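Local atomic coordinates of single-stranded-DNA-specific exonuclease RecJ (Thermus thermophilus, PDB entry 2ZXR), a protein that degrades single-stranded DNA in the 5' to 3' direction as a divalent-metal-dependent exonuclease, with no detectable activity on single-stranded RNA. Residues A[68-80]-A[96-108]. Residues are numbered along the deposited sequence; the frame is centred on the assembly and turned at random.
Sequences ALRQGKRIRVHGD and LAALGADVHPFIP
Arg74, His104, Arg76 and Phe106 gather in a row on one side of two parallel strands, with a single flat stack among them. The guanidinium of Arg76 lies on the Phe106 ring, planes 10° apart, with CZ of Arg76 4.2 Å from the ring centroid and off-centre, as expected of a cation-pi stack. A bend at chi3 (-95°) turns the otherwise extended Arg76 chain over that ring, while its NE meets the edge of the His104 imidazole. Both guanidinium groups are turned steeply against His104, which is covered on both faces: CA of Arg76 sits 4.1 Å from its ring centroid in a CH-pi contact, and NH2 of Arg74 lies over the opposite face. Asp102 OD1 is 4.0 Å from Arg74 NE, beyond salt-bridge distance; no N-H points at it, leaving at most charge attraction.

Beneath runs a parallel ladder: Ile75 N to Asp102 O (2.7 Å), His104 N to Ile75 O, Val77 N to His104 O and Phe106 N to Val77 O. On the other face Val103 CG2 reaches Val77 CG2 at 3.5 Å, and Ile75 packs on Leu96 of the connecting helix 83-98. This is a right-handed beta-alpha-beta crossover of the DHH domain, with strand 102-105 at the sheet edge and strand 131-134 flanking 74-78 on its other side.

His78 ND1 donates to Phe106 O (2.7 Å, bent to 133°), linking the last residue of strand 74-78 to the Phe106 backbone two residues before Asp80, a manganese ligand about 12 Å from the bound magnesium. The chemistry implies a polar face at Arg74, Asp102, Arg76 and His104, and an apolar one at Ile75, Val77, Val103 and Pro105, against helix 83-98.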
loop_
_atom_site.group_PDB
_atom_site.type_symbol
_atom_site.label_atom_id
_atom_site.label_comp_id
_atom_site.label_asym_id
_atom_site.label_seq_id
_atom_site.Cartn_x
_atom_site.Cartn_y
_atom_site.Cartn_z
ATOM N N ALA A 68 27.688 -20.356 -23.581
ATOM C CA ALA A 68 26.817 -20.206 -24.747
ATOM C C ALA A 68 27.311 -19.065 -25.615
ATOM O O ALA A 68 27.370 -19.161 -26.843
ATOM C CB ALA A 68 25.355 -19.929 -24.298
ATOM N N LEU A 69 27.674 -17.971 -24.965
ATOM C CA LEU A 69 28.151 -16.799 -25.675
ATOM C C LEU A 69 29.429 -17.074 -26.455
ATOM O O LEU A 69 29.520 -16.785 -27.661
ATOM C CB LEU A 69 28.432 -15.695 -24.680
ATOM C CG LEU A 69 28.163 -14.290 -25.172
ATOM C CD1 LEU A 69 29.040 -13.916 -26.355
ATOM C CD2 LEU A 69 26.697 -14.237 -25.524
ATOM N N ARG A 70 30.424 -17.612 -25.752
ATOM C CA ARG A 70 31.710 -17.877 -26.379
ATOM C C ARG A 70 31.622 -18.904 -27.492
ATOM O O ARG A 70 32.233 -18.722 -28.537
ATOM C CB ARG A 70 32.740 -18.329 -25.332
ATOM C CG ARG A 70 34.172 -18.447 -25.883
ATOM C CD ARG A 70 35.174 -18.692 -24.757
ATOM N NE ARG A 70 34.853 -19.914 -24.020
ATOM C CZ ARG A 70 35.239 -21.128 -24.400
ATOM N NH1 ARG A 70 34.900 -22.200 -23.682
ATOM N NH2 ARG A 70 35.985 -21.261 -25.496
ATOM N N GLN A 71 30.844 -19.964 -27.279
ATOM C CA GLN A 71 30.707 -21.040 -28.263
ATOM C C GLN A 71 29.682 -20.753 -29.331
ATOM O O GLN A 71 29.433 -21.588 -30.209
ATOM C CB GLN A 71 30.356 -22.353 -27.567
ATOM C CG GLN A 71 31.397 -22.761 -26.545
ATOM C CD GLN A 71 31.096 -24.096 -25.884
ATOM O OE1 GLN A 71 31.322 -24.265 -24.681
ATOM N NE2 GLN A 71 30.601 -25.052 -26.663
ATOM N N GLY A 72 29.072 -19.577 -29.241
ATOM C CA GLY A 72 28.080 -19.189 -30.220
ATOM C C GLY A 72 26.824 -20.046 -30.265
ATOM O O GLY A 72 26.233 -20.206 -31.340
ATOM N N LYS A 73 26.410 -20.578 -29.115
ATOM C CA LYS A 73 25.201 -21.398 -29.024
ATOM C C LYS A 73 23.969 -20.541 -29.219
ATOM O O LYS A 73 23.967 -19.356 -28.861
ATOM C CB LYS A 73 25.131 -22.088 -27.666
ATOM C CG LYS A 73 26.267 -23.050 -27.434
ATOM C CD LYS A 73 26.273 -24.141 -28.517
ATOM C CE LYS A 73 27.330 -25.194 -28.221
ATOM N NZ LYS A 73 27.391 -26.210 -29.300
ATOM N N ARG A 74 22.915 -21.135 -29.772
ATOM C CA ARG A 74 21.681 -20.405 -30.039
ATOM C C ARG A 74 20.774 -20.337 -28.808
ATOM O O ARG A 74 20.248 -21.345 -28.346
ATOM C CB ARG A 74 20.941 -21.040 -31.227
ATOM C CG ARG A 74 19.672 -20.290 -31.626
ATOM C CD ARG A 74 19.563 -20.021 -33.139
ATOM N NE ARG A 74 18.400 -19.171 -33.417
ATOM C CZ ARG A 74 18.051 -18.719 -34.620
ATOM N NH1 ARG A 74 18.773 -19.027 -35.691
ATOM N NH2 ARG A 74 16.968 -17.959 -34.752
ATOM N N ILE A 75 20.596 -19.125 -28.298
ATOM C CA ILE A 75 19.791 -18.853 -27.099
ATOM C C ILE A 75 18.371 -18.381 -27.435
ATOM O O ILE A 75 18.183 -17.458 -28.222
ATOM C CB ILE A 75 20.466 -17.736 -26.253
ATOM C CG1 ILE A 75 21.883 -18.157 -25.867
ATOM C CG2 ILE A 75 19.669 -17.459 -24.995
ATOM C CD1 ILE A 75 22.716 -17.027 -25.279
ATOM N N ARG A 76 17.366 -19.011 -26.845
ATOM C CA ARG A 76 15.992 -18.570 -27.103
ATOM C C ARG A 76 15.387 -18.107 -25.782
ATOM O O ARG A 76 15.500 -18.795 -24.756
ATOM C CB ARG A 76 15.162 -19.701 -27.712
ATOM C CG ARG A 76 13.717 -19.325 -27.969
ATOM C CD ARG A 76 12.921 -20.486 -28.573
ATOM N NE ARG A 76 12.855 -20.426 -30.032
ATOM C CZ ARG A 76 12.166 -21.286 -30.785
ATOM N NH1 ARG A 76 11.488 -22.281 -30.209
ATOM N NH2 ARG A 76 12.138 -21.139 -32.114
ATOM N N VAL A 77 14.750 -16.937 -25.803
ATOM C CA VAL A 77 14.182 -16.379 -24.578
ATOM C C VAL A 77 12.657 -16.345 -24.588
ATOM O O VAL A 77 12.044 -15.849 -25.527
ATOM C CB VAL A 77 14.721 -14.937 -24.325
ATOM C CG1 VAL A 77 14.213 -14.408 -22.977
ATOM C CG2 VAL A 77 16.243 -14.942 -24.349
ATOM N N HIS A 78 12.043 -16.864 -23.531
ATOM C CA HIS A 78 10.580 -16.877 -23.466
ATOM C C HIS A 78 9.996 -16.208 -22.219
ATOM O O HIS A 78 10.462 -16.452 -21.111
ATOM C CB HIS A 78 10.070 -18.314 -23.546
ATOM C CG HIS A 78 8.585 -18.406 -23.693
ATOM N ND1 HIS A 78 7.874 -17.590 -24.548
ATOM C CD2 HIS A 78 7.672 -19.208 -23.094
ATOM C CE1 HIS A 78 6.587 -17.884 -24.467
ATOM N NE2 HIS A 78 6.438 -18.862 -23.592
ATOM N N GLY A 79 8.969 -15.388 -22.417
ATOM C CA GLY A 79 8.301 -14.694 -21.326
ATOM C C GLY A 79 7.441 -13.561 -21.876
ATOM O O GLY A 79 7.927 -12.450 -22.110
ATOM N N ASP A 80 6.151 -13.819 -22.083
ATOM C CA ASP A 80 5.284 -12.789 -22.656
ATOM C C ASP A 80 3.895 -12.682 -22.030
ATOM O O ASP A 80 3.000 -12.046 -22.585
ATOM C CB ASP A 80 5.137 -13.053 -24.151
ATOM C CG ASP A 80 4.566 -14.437 -24.447
ATOM O OD1 ASP A 80 4.884 -14.979 -25.525
ATOM O OD2 ASP A 80 3.804 -14.986 -23.617
ATOM N N LEU A 96 21.989 -9.913 -23.823
ATOM C CA LEU A 96 22.808 -10.974 -24.379
ATOM C C LEU A 96 23.219 -10.617 -25.818
ATOM O O LEU A 96 24.351 -10.875 -26.220
ATOM C CB LEU A 96 22.046 -12.301 -24.337
ATOM C CG LEU A 96 21.762 -12.887 -22.942
ATOM C CD1 LEU A 96 20.883 -14.098 -23.043
ATOM C CD2 LEU A 96 23.075 -13.282 -22.284
ATOM N N ALA A 97 22.316 -10.013 -26.586
ATOM C CA ALA A 97 22.644 -9.635 -27.945
ATOM C C ALA A 97 23.725 -8.539 -27.948
ATOM O O ALA A 97 24.533 -8.446 -28.890
ATOM C CB ALA A 97 21.398 -9.154 -28.683
ATOM N N ALA A 98 23.762 -7.710 -26.908
ATOM C CA ALA A 98 24.790 -6.673 -26.866
ATOM C C ALA A 98 26.154 -7.321 -26.621
ATOM O O ALA A 98 27.181 -6.734 -26.946
ATOM C CB ALA A 98 24.500 -5.653 -25.776
ATOM N N LEU A 99 26.170 -8.518 -26.041
ATOM C CA LEU A 99 27.444 -9.188 -25.786
ATOM C C LEU A 99 27.868 -10.071 -26.973
ATOM O O LEU A 99 28.895 -10.738 -26.926
ATOM C CB LEU A 99 27.361 -10.019 -24.497
ATOM C CG LEU A 99 26.860 -9.244 -23.266
ATOM C CD1 LEU A 99 26.640 -10.193 -22.117
ATOM C CD2 LEU A 99 27.863 -8.171 -22.872
ATOM N N GLY A 100 27.062 -10.085 -28.028
ATOM C CA GLY A 100 27.399 -10.873 -29.194
ATOM C C GLY A 100 26.794 -12.262 -29.199
ATOM O O GLY A 100 27.285 -13.149 -29.888
ATOM N N ALA A 101 25.720 -12.455 -28.443
ATOM C CA ALA A 101 25.068 -13.757 -28.379
ATOM C C ALA A 101 24.138 -13.937 -29.558
ATOM O O ALA A 101 23.707 -12.959 -30.172
ATOM C CB ALA A 101 24.265 -13.880 -27.082
ATOM N N ASP A 102 23.848 -15.192 -29.882
ATOM C CA ASP A 102 22.895 -15.501 -30.943
ATOM C C ASP A 102 21.633 -15.839 -30.137
ATOM O O ASP A 102 21.338 -16.991 -29.827
ATOM C CB ASP A 102 23.363 -16.700 -31.776
ATOM C CG ASP A 102 22.312 -17.163 -32.775
ATOM O OD1 ASP A 102 21.341 -16.413 -33.038
ATOM O OD2 ASP A 102 22.460 -18.285 -33.312
ATOM N N VAL A 103 20.909 -14.791 -29.781
ATOM C CA VAL A 103 19.723 -14.912 -28.955
ATOM C C VAL A 103 18.506 -14.347 -29.677
ATOM O O VAL A 103 18.618 -13.454 -30.503
ATOM C CB VAL A 103 19.960 -14.154 -27.610
ATOM C CG1 VAL A 103 20.386 -12.715 -27.888
ATOM C CG2 VAL A 103 18.710 -14.190 -26.753
ATOM N N HIS A 104 17.335 -14.879 -29.378
ATOM C CA HIS A 104 16.128 -14.381 -30.021
ATOM C C HIS A 104 14.977 -14.687 -29.093
ATOM O O HIS A 104 15.000 -15.665 -28.347
ATOM C CB HIS A 104 15.929 -15.079 -31.360
ATOM C CG HIS A 104 15.901 -16.570 -31.243
ATOM N ND1 HIS A 104 14.729 -17.286 -31.099
ATOM C CD2 HIS A 104 16.905 -17.473 -31.142
ATOM C CE1 HIS A 104 15.013 -18.563 -30.909
ATOM N NE2 HIS A 104 16.327 -18.702 -30.928
ATOM N N PRO A 105 13.951 -13.845 -29.109
ATOM C CA PRO A 105 12.830 -14.133 -28.214
ATOM C C PRO A 105 11.918 -15.173 -28.849
ATOM O O PRO A 105 11.902 -15.334 -30.067
ATOM C CB PRO A 105 12.148 -12.779 -28.081
ATOM C CG PRO A 105 12.314 -12.221 -29.462
ATOM C CD PRO A 105 13.739 -12.592 -29.856
ATOM N N PHE A 106 11.174 -15.894 -28.030
ATOM C CA PHE A 106 10.253 -16.863 -28.585
ATOM C C PHE A 106 8.816 -16.505 -28.222
ATOM O O PHE A 106 8.394 -16.694 -27.077
ATOM C CB PHE A 106 10.569 -18.272 -28.087
ATOM C CG PHE A 106 9.561 -19.295 -28.522
ATOM C CD1 PHE A 106 9.145 -19.354 -29.855
ATOM C CD2 PHE A 106 8.995 -20.170 -27.602
ATOM C CE1 PHE A 106 8.176 -20.266 -30.267
ATOM C CE2 PHE A 106 8.026 -21.088 -28.001
ATOM C CZ PHE A 106 7.616 -21.133 -29.337
ATOM N N ILE A 107 8.077 -15.961 -29.188
ATOM C CA ILE A 107 6.668 -15.619 -28.970
ATOM C C ILE A 107 5.784 -16.693 -29.613
ATOM O O ILE A 107 5.764 -16.856 -30.837
ATOM C CB ILE A 107 6.285 -14.235 -29.580
ATOM C CG1 ILE A 107 6.654 -13.103 -28.608
ATOM C CG2 ILE A 107 4.769 -14.193 -29.904
ATOM C CD1 ILE A 107 5.803 -13.062 -27.357
ATOM N N PRO A 108 5.052 -17.447 -28.785
ATOM C CA PRO A 108 4.168 -18.503 -29.283
ATOM C C PRO A 108 2.695 -18.082 -29.219
ATOM O O PRO A 108 2.038 -18.058 -30.285
ATOM C CB PRO A 108 4.490 -19.664 -28.354
ATOM C CG PRO A 108 4.634 -18.960 -27.017
ATOM C CD PRO A 108 5.310 -17.614 -27.341
HETATM O O HOH W 1 25.171 -16.959 -28.434
HETATM O O HOH W 2 27.410 -15.972 -29.793
#